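Local coordinates for protein telomerase reverse transcriptase (Takifugu rubripes, PDB 4LMO) that extends telomeres by copying a template within the telomerase RNA into DNA repeats at chromosome ends, the piece here being its RNA-binding domain, at residues 73-76 against 77-80; 134-137 against 138-141; 141-144 against 145-149; 176-179 against 180-183; 202-205 against 206-209. All coordinates share one frame; numbering follows the deposited sequence.

Contact 1 (73-76 against 77-80)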
loop_
_atom_site.group_PDB
_atom_site.type_symbol
_atom_site.label_atom_id
_atom_site.label_comp_id
_atom_site.label_asym_id
_atom_site.label_seq_id
_atom_site.Cartn_x
_atom_site.Cartn_y
_atom_site.Cartn_z
ATOM N N VAL A 73 1.778 -19.750 -0.028
ATOM C CA VAL A 73 2.668 -19.334 1.069
ATOM C C VAL A 73 4.055 -18.856 0.605
ATOM O O VAL A 73 4.479 -17.765 0.998
ATOM C CB VAL A 73 2.788 -20.417 2.178
ATOM C CG1 VAL A 73 3.875 -20.059 3.185
ATOM C CG2 VAL A 73 1.460 -20.601 2.896
ATOM N N PRO A 74 4.754 -19.651 -0.240
ATOM C CA PRO A 74 6.092 -19.253 -0.694
ATOM C C PRO A 74 6.119 -17.911 -1.428
ATOM O O PRO A 74 7.057 -17.132 -1.243
ATOM C CB PRO A 74 6.491 -20.385 -1.648
ATOM C CG PRO A 74 5.720 -21.565 -1.164
ATOM C CD PRO A 74 4.399 -20.994 -0.742
ATOM N N LEU A 75 5.097 -17.653 -2.241
ATOM C CA LEU A 75 4.999 -16.413 -3.007
ATOM C C LEU A 75 4.766 -15.195 -2.132
ATOM O O LEU A 75 5.334 -14.126 -2.376
ATOM C CB LEU A 75 3.886 -16.509 -4.048
ATOM C CG LEU A 75 4.263 -17.103 -5.402
ATOM C CD1 LEU A 75 3.047 -17.150 -6.317
ATOM C CD2 LEU A 75 5.390 -16.300 -6.029
ATOM N N PHE A 76 3.922 -15.359 -1.118
ATOM C CA PHE A 76 3.601 -14.265 -0.212
ATOM C C PHE A 76 4.705 -14.057 0.824
ATOM O O PHE A 76 4.905 -12.937 1.304
ATOM C CB PHE A 76 2.228 -14.474 0.430
ATOM C CG PHE A 76 1.078 -14.146 -0.488
ATOM C CD1 PHE A 76 0.507 -12.876 -0.484
ATOM C CD2 PHE A 76 0.572 -15.100 -1.367
ATOM C CE1 PHE A 76 -0.546 -12.566 -1.331
ATOM C CE2 PHE A 76 -0.484 -14.795 -2.218
ATOM C CZ PHE A 76 -1.044 -13.528 -2.198
ATOM N N SER A 77 5.425 -15.131 1.149
ATOM C CA SER A 77 6.641 -15.039 1.954
ATOM C C SER A 77 7.687 -14.229 1.197
ATOM O O SER A 77 8.378 -13.394 1.783
ATOM C CB SER A 77 7.195 -16.430 2.269
ATOM O OG SER A 77 6.254 -17.207 2.983
ATOM N N GLN A 78 7.782 -14.485 -0.107
ATOM C CA GLN A 78 8.670 -13.755 -1.006
ATOM C C GLN A 78 8.319 -12.267 -1.033
ATOM O O GLN A 78 9.206 -11.415 -0.940
ATOM C CB GLN A 78 8.591 -14.348 -2.416
ATOM C CG GLN A 78 9.647 -13.837 -3.386
ATOM C CD GLN A 78 9.380 -14.249 -4.824
ATOM O OE1 GLN A 78 9.829 -13.588 -5.762
ATOM N NE2 GLN A 78 8.645 -15.344 -5.008
ATOM N N LEU A 79 7.023 -11.973 -1.153
ATOM C CA LEU A 79 6.508 -10.603 -1.146
ATOM C C LEU A 79 6.942 -9.846 0.109
ATOM O O LEU A 79 7.415 -8.712 0.024
ATOM C CB LEU A 79 4.976 -10.609 -1.268
ATOM C CG LEU A 79 4.203 -9.294 -1.446
ATOM C CD1 LEU A 79 2.834 -9.558 -2.063
ATOM C CD2 LEU A 79 4.055 -8.533 -0.134
ATOM N N LEU A 80 6.774 -10.480 1.265
ATOM C CA LEU A 80 7.158 -9.881 2.538
ATOM C C LEU A 80 8.667 -9.683 2.658
ATOM O O LEU A 80 9.122 -8.712 3.260
ATOM C CB LEU A 80 6.635 -10.714 3.709
ATOM C CG LEU A 80 5.138 -10.610 4.007
ATOM C CD1 LEU A 80 4.724 -11.685 4.991
ATOM C CD2 LEU A 80 4.772 -9.235 4.547
#
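Ser77 turns its hydroxyl away from its own carbonyl carbon (chi1 -60°), which swings OG back over the preceding helical turn and onto Val73. There Ser77 OG gives a hydrogen bond of 2.7 Å to Val73 O, coming from well above the carbonyl plane. The same oxygen also takes the regular helical bond from Ser77 N, 2.8 Å from Val73 O and almost in line with the C=O bond, so two donors of one residue grip it from different directions. Beside the hydroxyl, the CG1 methyl of Val73 lies 3.7 Å from Ser77 OG. An alanine at Ser77 would keep the backbone bond but would probably deprive Val73 O of its second donor and leave a small gap next to that methyl. On another flank of the helix, Gln78 stretches out with CG anti to the backbone N (chi1 -170°) and runs alongside Leu75, its NE2 3.5 Å from Leu75 CD2. Phe76 and Leu79 form the buried side, where Phe76 CD1 stands 4.3 Å from Leu79 CD1 and the methyl meets the ring obliquely. All this lies in the first two turns of helix 73-85. Phe76 and Leu79 pack between Leu43 of helix 40-48 and Leu138 of helix 136-139, Val73 leans on Ile44, and Leu75 reaches Glu137.

Contact 2 (134-137 against 138-141)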
loop_
_atom_site.group_PDB
_atom_site.type_symbol
_atom_site.label_atom_id
_atom_site.label_comp_id
_atom_site.label_asym_id
_atom_site.label_seq_id
_atom_site.Cartn_x
_atom_site.Cartn_y
_atom_site.Cartn_z
ATOM N N ILE A 134 6.123 -6.728 -5.267
ATOM C CA ILE A 134 5.203 -7.763 -5.751
ATOM C C ILE A 134 5.902 -8.738 -6.700
ATOM O O ILE A 134 6.335 -8.336 -7.784
ATOM C CB ILE A 134 3.946 -7.166 -6.433
ATOM C CG1 ILE A 134 3.319 -6.039 -5.590
ATOM C CG2 ILE A 134 2.933 -8.257 -6.760
ATOM C CD1 ILE A 134 2.990 -6.391 -4.151
ATOM N N PRO A 135 6.014 -10.024 -6.297
ATOM C CA PRO A 135 6.625 -11.029 -7.173
ATOM C C PRO A 135 5.883 -11.115 -8.505
ATOM O O PRO A 135 4.650 -11.111 -8.525
ATOM C CB PRO A 135 6.471 -12.332 -6.382
ATOM C CG PRO A 135 6.346 -11.899 -4.959
ATOM C CD PRO A 135 5.581 -10.610 -5.015
ATOM N N GLN A 136 6.642 -11.179 -9.598
ATOM C CA GLN A 136 6.093 -11.122 -10.956
ATOM C C GLN A 136 5.049 -12.202 -11.256
ATOM O O GLN A 136 4.069 -11.937 -11.957
ATOM C CB GLN A 136 7.228 -11.135 -11.995
ATOM C CG GLN A 136 6.810 -11.315 -13.457
ATOM C CD GLN A 136 5.883 -10.224 -13.981
ATOM O OE1 GLN A 136 5.938 -9.071 -13.545
ATOM N NE2 GLN A 136 5.029 -10.587 -14.933
ATOM N N GLU A 137 5.247 -13.404 -10.718
ATOM C CA GLU A 137 4.317 -14.508 -10.966
ATOM C C GLU A 137 2.912 -14.270 -10.405
ATOM O O GLU A 137 1.949 -14.895 -10.858
ATOM C CB GLU A 137 4.886 -15.861 -10.507
ATOM C CG GLU A 137 5.651 -15.846 -9.195
ATOM C CD GLU A 137 7.157 -15.727 -9.375
ATOM O OE1 GLU A 137 7.854 -16.755 -9.228
ATOM O OE2 GLU A 137 7.646 -14.612 -9.662
ATOM N N LEU A 138 2.797 -13.359 -9.436
ATOM C CA LEU A 138 1.501 -12.985 -8.869
ATOM C C LEU A 138 0.643 -12.167 -9.832
ATOM O O LEU A 138 -0.589 -12.231 -9.775
ATOM C CB LEU A 138 1.668 -12.232 -7.544
ATOM C CG LEU A 138 1.895 -13.039 -6.263
ATOM C CD1 LEU A 138 2.086 -12.102 -5.081
ATOM C CD2 LEU A 138 0.750 -14.003 -5.986
ATOM N N TRP A 139 1.296 -11.402 -10.706
ATOM C CA TRP A 139 0.604 -10.636 -11.747
ATOM C C TRP A 139 -0.063 -11.532 -12.752
ATOM O O TRP A 139 -1.105 -11.185 -13.305
ATOM C CB TRP A 139 1.562 -9.684 -12.460
ATOM C CG TRP A 139 2.094 -8.568 -11.592
ATOM C CD1 TRP A 139 3.415 -8.344 -11.212
ATOM C CD2 TRP A 139 1.327 -7.483 -10.959
ATOM N NE1 TRP A 139 3.515 -7.232 -10.418
ATOM C CE2 TRP A 139 2.303 -6.669 -10.223
ATOM C CE3 TRP A 139 -0.015 -7.117 -10.929
ATOM C CZ2 TRP A 139 1.927 -5.546 -9.500
ATOM C CZ3 TRP A 139 -0.382 -5.981 -10.197
ATOM C CH2 TRP A 139 0.568 -5.215 -9.501
ATOM N N GLY A 140 0.534 -12.697 -12.994
ATOM C CA GLY A 140 -0.001 -13.661 -13.955
ATOM C C GLY A 140 0.590 -13.485 -15.341
ATOM O O GLY A 140 0.980 -14.462 -15.983
ATOM N N SER A 141 0.649 -12.235 -15.798
ATOM C CA SER A 141 1.215 -11.887 -17.101
ATOM C C SER A 141 1.671 -10.432 -17.153
ATOM O O SER A 141 1.300 -9.622 -16.299
ATOM C CB SER A 141 0.199 -12.141 -18.217
ATOM O OG SER A 141 -0.949 -11.320 -18.061
#
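Ile134 and Trp139 cross at about a right angle, with the CG2 branch of the isoleucine laid over one face of the indole. The methyl sits 3.6 Å above the ring plane and is displaced toward the rim, giving an off-centre CH-pi contact in which Ile134 CG2 is 4.2 Å from the centroid of the five-membered ring. Ile134 CG2 is anti to its own backbone N, which carries this branch toward the indole while CD1 leads elsewhere. Gln136 also crosses the tryptophan steeply, its chain folded at chi2 (60°) so that OE1 comes within 3.5 Å of Trp139 CD1; the amide and ring planes are 38° apart. Pro135 and Leu138 instead run side by side, Pro135 CD lying 3.8 Å from Leu138 CD1. The backbone between them is a short, weakly bonded helix at about 136-139, held by bonds spanning three residues: Leu138 N reaches Pro135 O at 3.1 Å, and Trp139 N binds Gln136 O. A weak bond from Gly140 N to Glu137 O follows. Gly140 then ends the turn with a positive phi of 93°, where a CB would press on the carbonyl oxygen of Trp139. Ser141 comes next as N-cap of helix 142-158, its OG hydrogen-bonded to the Asn177 side chain. The chemistry is thus divided: apolar branches and the indole fill the inner side, while most polar links use backbone groups, Ser141 OG being an exception. Among them Leu138 O accepts from Trp180 NE1 and so ties this turn to the loop ahead of helix 191-220.

Contact 3 (141-144 against 145-149)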
loop_
_atom_site.group_PDB
_atom_site.type_symbol
_atom_site.label_atom_id
_atom_site.label_comp_id
_atom_site.label_asym_id
_atom_site.label_seq_id
_atom_site.Cartn_x
_atom_site.Cartn_y
_atom_site.Cartn_z
ATOM N N SER A 141 0.649 -12.235 -15.798
ATOM C CA SER A 141 1.215 -11.887 -17.101
ATOM C C SER A 141 1.671 -10.432 -17.153
ATOM O O SER A 141 1.300 -9.622 -16.299
ATOM C CB SER A 141 0.199 -12.141 -18.217
ATOM O OG SER A 141 -0.949 -11.320 -18.061
ATOM N N GLU A 142 2.470 -10.115 -18.169
ATOM C CA GLU A 142 2.925 -8.752 -18.429
ATOM C C GLU A 142 1.737 -7.860 -18.791
ATOM O O GLU A 142 1.694 -6.685 -18.425
ATOM C CB GLU A 142 3.963 -8.755 -19.555
ATOM C CG GLU A 142 4.818 -7.497 -19.650
ATOM C CD GLU A 142 5.902 -7.409 -18.584
ATOM O OE1 GLU A 142 6.073 -8.361 -17.788
ATOM O OE2 GLU A 142 6.591 -6.367 -18.536
ATOM N N HIS A 143 0.775 -8.440 -19.503
ATOM C CA HIS A 143 -0.488 -7.784 -19.826
ATOM C C HIS A 143 -1.254 -7.374 -18.588
ATOM O O HIS A 143 -1.770 -6.258 -18.517
ATOM C CB HIS A 143 -1.322 -8.699 -20.720
ATOM C CG HIS A 143 -2.771 -8.296 -20.839
ATOM N ND1 HIS A 143 -3.743 -8.881 -20.116
ATOM C CD2 HIS A 143 -3.393 -7.339 -21.636
ATOM C CE1 HIS A 143 -4.929 -8.328 -20.431
ATOM N NE2 HIS A 143 -4.714 -7.383 -21.361
ATOM N N ASN A 144 -1.319 -8.264 -17.598
ATOM C CA ASN A 144 -2.040 -7.990 -16.351
ATOM C C ASN A 144 -1.377 -6.939 -15.453
ATOM O O ASN A 144 -2.069 -6.152 -14.808
ATOM C CB ASN A 144 -2.292 -9.286 -15.567
ATOM C CG ASN A 144 -3.458 -10.097 -16.120
ATOM O OD1 ASN A 144 -3.760 -11.181 -15.622
ATOM N ND2 ASN A 144 -4.119 -9.576 -17.145
ATOM N N ARG A 145 -0.046 -6.928 -15.411
ATOM C CA ARG A 145 0.678 -5.927 -14.626
ATOM C C ARG A 145 0.488 -4.526 -15.210
ATOM O O ARG A 145 0.303 -3.559 -14.468
ATOM C CB ARG A 145 2.171 -6.263 -14.526
ATOM C CG ARG A 145 2.883 -5.501 -13.416
ATOM C CD ARG A 145 4.394 -5.497 -13.567
ATOM N NE ARG A 145 4.829 -4.630 -14.661
ATOM C CZ ARG A 145 5.422 -5.061 -15.769
ATOM N NH1 ARG A 145 5.673 -6.354 -15.928
ATOM N NH2 ARG A 145 5.779 -4.199 -16.713
ATOM N N LEU A 146 0.526 -4.429 -16.538
ATOM C CA LEU A 146 0.405 -3.148 -17.232
ATOM C C LEU A 146 -1.001 -2.554 -17.151
ATOM O O LEU A 146 -1.150 -1.344 -16.972
ATOM C CB LEU A 146 0.854 -3.270 -18.692
ATOM C CG LEU A 146 2.359 -3.403 -18.961
ATOM C CD1 LEU A 146 2.611 -3.804 -20.408
ATOM C CD2 LEU A 146 3.111 -2.123 -18.615
ATOM N N LEU A 147 -2.021 -3.399 -17.283
ATOM C CA LEU A 147 -3.408 -2.964 -17.097
ATOM C C LEU A 147 -3.639 -2.425 -15.689
ATOM O O LEU A 147 -4.335 -1.421 -15.505
ATOM C CB LEU A 147 -4.394 -4.103 -17.372
ATOM C CG LEU A 147 -5.103 -4.126 -18.727
ATOM C CD1 LEU A 147 -6.036 -5.321 -18.798
ATOM C CD2 LEU A 147 -5.875 -2.837 -18.977
ATOM N N TYR A 148 -3.046 -3.098 -14.707
ATOM C CA TYR A 148 -3.214 -2.718 -13.316
ATOM C C TYR A 148 -2.473 -1.423 -12.996
ATOM O O TYR A 148 -2.986 -0.582 -12.258
ATOM C CB TYR A 148 -2.768 -3.846 -12.385
ATOM C CG TYR A 148 -3.192 -3.629 -10.954
ATOM C CD1 TYR A 148 -4.469 -3.991 -10.523
ATOM C CD2 TYR A 148 -2.323 -3.044 -10.032
ATOM C CE1 TYR A 148 -4.864 -3.785 -9.210
ATOM C CE2 TYR A 148 -2.709 -2.835 -8.717
ATOM C CZ TYR A 148 -3.978 -3.206 -8.313
ATOM O OH TYR A 148 -4.361 -2.996 -7.012
ATOM N N PHE A 149 -1.276 -1.268 -13.559
ATOM C CA PHE A 149 -0.485 -0.047 -13.387
ATOM C C PHE A 149 -1.228 1.165 -13.948
ATOM O O PHE A 149 -1.165 2.258 -13.381
ATOM C CB PHE A 149 0.887 -0.199 -14.054
ATOM C CG PHE A 149 1.911 -0.923 -13.212
ATOM C CD1 PHE A 149 1.527 -1.768 -12.169
ATOM C CD2 PHE A 149 3.268 -0.779 -13.481
ATOM C CE1 PHE A 149 2.475 -2.434 -11.406
ATOM C CE2 PHE A 149 4.218 -1.443 -12.722
ATOM C CZ PHE A 149 3.822 -2.272 -11.685
#
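Glu142 and Arg145 form a salt bridge across one turn at the start of helix 142-158, their side chains running side by side in the same direction. Arg145 NH2 lies 2.9 Å from Glu142 OE2; NH1 of the arginine is also near this oxygen, but its position is less sure. The two flat groups stand steeply to each other, with planes 75° apart: OE2 lies almost within the guanidinium plane, yet the NH2 group comes to it from well above the carboxylate plane. A bend at chi3 of Arg145 (73°) folds the guanidinium back toward the glutamate. The helix start is fixed by Ser141, the N-cap, whose OG, besides serving Asn177, accepts a capping bond from Asn144 N at 3.1 Å. Regular bonds over four residues follow, from Arg145 N to Ser141 O and, the straightest, from Leu147 N to His143 O at 3.1 Å. Outward of these, His143 and Leu147 lie alongside each other, with His143 NE2 3.5 Å from Leu147 CD1. Arg145 CG rests 3.6 Å above one face of the Phe149 ring, offset toward the rim. This first part of helix 142-158 is wedged among several elements. Phe149 meets Tyr123, Arg127 and Leu130 of helix 119-133, Arg145 rests on Gln136 and Trp139 of helix 136-139, and Tyr148 faces helix 191-220, where its OH is bonded to Leu205 O.

Contact 4 (176-179 against 180-183)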
loop_
_atom_site.group_PDB
_atom_site.type_symbol
_atom_site.label_atom_id
_atom_site.label_comp_id
_atom_site.label_asym_id
_atom_site.label_seq_id
_atom_site.Cartn_x
_atom_site.Cartn_y
_atom_site.Cartn_z
ATOM N N ASN A 176 -7.069 -16.291 -15.909
ATOM C CA ASN A 176 -6.393 -17.572 -16.108
ATOM C C ASN A 176 -4.881 -17.488 -16.347
ATOM O O ASN A 176 -4.195 -18.512 -16.323
ATOM C CB ASN A 176 -7.096 -18.393 -17.194
ATOM C CG ASN A 176 -8.459 -18.906 -16.749
ATOM O OD1 ASN A 176 -8.727 -19.060 -15.552
ATOM N ND2 ASN A 176 -9.328 -19.183 -17.715
ATOM N N ASN A 177 -4.369 -16.275 -16.567
ATOM C CA ASN A 177 -2.927 -16.038 -16.621
ATOM C C ASN A 177 -2.252 -16.326 -15.280
ATOM O O ASN A 177 -1.071 -16.669 -15.229
ATOM C CB ASN A 177 -2.624 -14.596 -17.041
ATOM C CG ASN A 177 -2.883 -14.341 -18.518
ATOM O OD1 ASN A 177 -3.234 -15.247 -19.273
ATOM N ND2 ASN A 177 -2.709 -13.094 -18.934
ATOM N N CYS A 178 -3.016 -16.184 -14.202
ATOM C CA CYS A 178 -2.512 -16.389 -12.852
ATOM C C CYS A 178 -2.605 -17.858 -12.455
ATOM O O CYS A 178 -3.676 -18.342 -12.068
ATOM C CB CYS A 178 -3.288 -15.519 -11.859
ATOM S SG CYS A 178 -3.490 -13.798 -12.368
ATOM N N ASP A 179 -1.476 -18.559 -12.558
ATOM C CA ASP A 179 -1.382 -19.972 -12.186
ATOM C C ASP A 179 -1.577 -20.180 -10.685
ATOM O O ASP A 179 -2.093 -21.219 -10.259
ATOM C CB ASP A 179 -0.023 -20.552 -12.603
ATOM C CG ASP A 179 0.032 -20.951 -14.074
ATOM O OD1 ASP A 179 -0.818 -20.505 -14.873
ATOM O OD2 ASP A 179 0.949 -21.721 -14.432
ATOM N N TRP A 180 -1.169 -19.187 -9.896
ATOM C CA TRP A 180 -1.189 -19.274 -8.434
ATOM C C TRP A 180 -2.575 -19.361 -7.843
ATOM O O TRP A 180 -2.726 -19.638 -6.651
ATOM C CB TRP A 180 -0.411 -18.116 -7.818
ATOM C CG TRP A 180 -1.044 -16.758 -8.021
ATOM C CD1 TRP A 180 -0.874 -15.894 -9.097
ATOM C CD2 TRP A 180 -1.964 -16.058 -7.114
ATOM N NE1 TRP A 180 -1.603 -14.746 -8.925
ATOM C CE2 TRP A 180 -2.280 -14.778 -7.760
ATOM C CE3 TRP A 180 -2.541 -16.351 -5.881
ATOM C CZ2 TRP A 180 -3.133 -13.851 -7.177
ATOM C CZ3 TRP A 180 -3.399 -15.406 -5.303
ATOM C CH2 TRP A 180 -3.686 -14.188 -5.937
ATOM N N LEU A 181 -3.590 -19.126 -8.673
ATOM C CA LEU A 181 -4.987 -19.236 -8.257
ATOM C C LEU A 181 -5.497 -20.671 -8.362
ATOM O O LEU A 181 -6.511 -21.023 -7.752
ATOM C CB LEU A 181 -5.875 -18.342 -9.130
ATOM C CG LEU A 181 -5.712 -16.820 -9.128
ATOM C CD1 LEU A 181 -6.554 -16.207 -10.237
ATOM C CD2 LEU A 181 -6.095 -16.228 -7.781
ATOM N N LYS A 182 -4.784 -21.489 -9.132
ATOM C CA LYS A 182 -5.280 -22.795 -9.566
ATOM C C LYS A 182 -4.831 -23.958 -8.687
ATOM O O LYS A 182 -3.757 -23.923 -8.087
ATOM C CB LYS A 182 -4.842 -23.066 -11.010
ATOM C CG LYS A 182 -5.124 -21.939 -11.988
ATOM C CD LYS A 182 -4.441 -22.193 -13.321
ATOM C CE LYS A 182 -4.677 -21.043 -14.284
ATOM N NZ LYS A 182 -3.749 -21.082 -15.448
ATOM N N ILE A 183 -5.670 -24.990 -8.629
ATOM C CA ILE A 183 -5.297 -26.280 -8.041
ATOM C C ILE A 183 -5.130 -27.362 -9.109
ATOM O O ILE A 183 -4.714 -28.483 -8.807
ATOM C CB ILE A 183 -6.308 -26.767 -6.972
ATOM C CG1 ILE A 183 -7.752 -26.390 -7.339
ATOM C CG2 ILE A 183 -5.936 -26.225 -5.603
ATOM C CD1 ILE A 183 -8.481 -27.429 -8.169
#
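Lys182 reaches back to Asn176 with its chain extended beyond CG, its ammonium group hydrogen-bonding to a backbone carbonyl six residues earlier, with Lys182 NZ 2.8 Å from Asn176 O and in the plane of that carbonyl. The motif is a 3-10 turn, 179-182, closed by Lys182 N on Asp179 O at 2.9 Å, in the loop before helix 191-220 and inside a region that by similarity contacts the RNA template. The lysine chain crosses Asp179, and the same NZ makes a salt bridge of 3.0 Å to Asp179 OD1, meeting it from above the carboxylate plane. A methionine in place of Lys182 would probably leave the Asn176 carbonyl without this donor and the Asp179 carboxylate without this counter-charge, loosening the loop. The buried side belongs to Cys178, Trp180 and Leu181. With chi1 at 67°, Trp180 carries its indole back toward Cys178, so that Cys178 CB lies 3.5 Å from Trp180 NE1, whose hydrogen bond goes to Leu138 O, while the sulfur makes an oblique sulfur-aromatic contact with the ring. Leu181 touches both neighbours: its CD1 lies 3.7 Å from Cys178 CB, and its CD2 sits 3.6 Å above one face of the Trp180 indole, offset toward the rim.

Contact 5 (202-205 against 206-209)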
loop_
_atom_site.group_PDB
_atom_site.type_symbol
_atom_site.label_atom_id
_atom_site.label_comp_id
_atom_site.label_asym_id
_atom_site.label_seq_id
_atom_site.Cartn_x
_atom_site.Cartn_y
_atom_site.Cartn_z
ATOM N N GLY A 202 -9.855 -11.025 -7.266
ATOM C CA GLY A 202 -10.517 -9.795 -6.851
ATOM C C GLY A 202 -9.998 -9.335 -5.504
ATOM O O GLY A 202 -9.544 -8.198 -5.366
ATOM N N GLN A 203 -10.046 -10.228 -4.515
ATOM C CA GLN A 203 -9.543 -9.940 -3.171
ATOM C C GLN A 203 -8.113 -9.404 -3.184
ATOM O O GLN A 203 -7.801 -8.442 -2.485
ATOM C CB GLN A 203 -9.584 -11.191 -2.299
ATOM C CG GLN A 203 -10.943 -11.544 -1.723
ATOM C CD GLN A 203 -10.909 -12.871 -0.987
ATOM O OE1 GLN A 203 -10.646 -13.918 -1.581
ATOM N NE2 GLN A 203 -11.167 -12.831 0.314
ATOM N N PHE A 204 -7.252 -10.037 -3.978
ATOM C CA PHE A 204 -5.840 -9.672 -4.033
ATOM C C PHE A 204 -5.630 -8.321 -4.718
ATOM O O PHE A 204 -4.974 -7.440 -4.164
ATOM C CB PHE A 204 -5.014 -10.772 -4.711
ATOM C CG PHE A 204 -3.598 -10.366 -5.028
ATOM C CD1 PHE A 204 -2.645 -10.254 -4.018
ATOM C CD2 PHE A 204 -3.217 -10.103 -6.338
ATOM C CE1 PHE A 204 -1.341 -9.881 -4.310
ATOM C CE2 PHE A 204 -1.916 -9.729 -6.636
ATOM C CZ PHE A 204 -0.975 -9.619 -5.622
ATOM N N LEU A 205 -6.186 -8.168 -5.917
ATOM C CA LEU A 205 -6.091 -6.907 -6.652
ATOM C C LEU A 205 -6.700 -5.740 -5.870
ATOM O O LEU A 205 -6.142 -4.641 -5.856
ATOM C CB LEU A 205 -6.729 -7.040 -8.043
ATOM C CG LEU A 205 -5.817 -7.286 -9.259
ATOM C CD1 LEU A 205 -4.691 -8.273 -8.990
ATOM C CD2 LEU A 205 -6.623 -7.724 -10.475
ATOM N N ALA A 206 -7.828 -5.990 -5.206
ATOM C CA ALA A 206 -8.485 -4.972 -4.387
ATOM C C ALA A 206 -7.671 -4.636 -3.144
ATOM O O ALA A 206 -7.594 -3.468 -2.754
ATOM C CB ALA A 206 -9.896 -5.398 -4.010
ATOM N N TRP A 207 -7.068 -5.657 -2.528
ATOM C CA TRP A 207 -6.149 -5.450 -1.401
ATOM C C TRP A 207 -4.965 -4.643 -1.832
ATOM O O TRP A 207 -4.499 -3.770 -1.101
ATOM C CB TRP A 207 -5.664 -6.775 -0.819
ATOM C CG TRP A 207 -4.595 -6.595 0.238
ATOM C CD1 TRP A 207 -4.776 -6.280 1.583
ATOM C CD2 TRP A 207 -3.131 -6.694 0.066
ATOM N NE1 TRP A 207 -3.570 -6.185 2.232
ATOM C CE2 TRP A 207 -2.544 -6.420 1.381
ATOM C CE3 TRP A 207 -2.285 -6.971 -1.006
ATOM C CZ2 TRP A 207 -1.169 -6.437 1.594
ATOM C CZ3 TRP A 207 -0.900 -6.982 -0.780
ATOM C CH2 TRP A 207 -0.359 -6.721 0.489
ATOM N N LEU A 208 -4.470 -4.941 -3.030
ATOM C CA LEU A 208 -3.262 -4.326 -3.566
ATOM C C LEU A 208 -3.426 -2.814 -3.733
ATOM O O LEU A 208 -2.475 -2.055 -3.541
ATOM C CB LEU A 208 -2.895 -4.990 -4.896
ATOM C CG LEU A 208 -1.432 -5.098 -5.333
ATOM C CD1 LEU A 208 -0.558 -5.712 -4.250
ATOM C CD2 LEU A 208 -1.339 -5.914 -6.613
ATOM N N LEU A 209 -4.637 -2.380 -4.074
ATOM C CA LEU A 209 -4.919 -0.958 -4.196
ATOM C C LEU A 209 -5.225 -0.326 -2.836
ATOM O O LEU A 209 -4.608 0.672 -2.456
ATOM C CB LEU A 209 -6.066 -0.703 -5.189
ATOM C CG LEU A 209 -6.317 0.750 -5.621
ATOM C CD1 LEU A 209 -5.063 1.394 -6.194
ATOM C CD2 LEU A 209 -7.453 0.840 -6.628
#
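Phe204 and Leu208, one turn apart in the middle of helix 191-220, make a local apolar contact in the buried interior of the domain. The two side chains lie side by side and point the same way. Phe204 CG is anti to the backbone N (chi1 170°), which carries the ring along the helix toward Leu208, and Phe204 CZ comes to 3.9 Å from Leu208 CD2, the methyl meeting the ring obliquely. Trp207 stands next to them, its CE3 a looser 4.5 Å from Phe204 CD1, while Phe204 O faces an edge of the indole near its plane. Behind the rings the backbone is regular. Leu208 N binds Phe204 O at 2.8 Å, and Ala206 N is equally close to Gly202 O, here almost straight off the end of the carbonyl. The small Ala206 CB lies 3.1 Å from Gly202 O. Leu205 O takes the helical bond from Leu209 N at 3.2 Å, so with Tyr148 OH this carbonyl of a buried residue has two donors. Gln203, nearer the surface, sends its NE2 to Phe48 O. Three helices pack against this part. Trp207 packs on Leu43 and Val47 of helix 40-48, with Phe48 against Phe204; Leu138 and Trp139 of helix 136-139 cover Phe204 and Leu208; and Leu209 lies against Tyr148, Val152 and Phe155 of helix 142-158. From the loop at 176-183, Trp180 meets the Phe204 ring edge-to-face.

Contact 2 touches all four others: its centre lies about 9 Å from that of contact 3, 11 Å from those of contacts 1 and 4, and 13 Å from that of contact 5. Ser141 belongs to both contacts 2 and 3, and its OG is 2.6 Å from Asn177 ND2 in contact 4. Contact 5 meets contact 2 through Trp139 CH2 and Leu208 CD2, 3.5 Å apart, and contact 1 through Phe76 and Phe204. Contacts 1 and 3 do not touch, their nearest atoms being about 11 Å apart. Contact 4 lies in the probable template-interacting region; contacts 1, 2 and 5, which its Trp180 touches, together with Ser141, probably help hold that loop on the domain core.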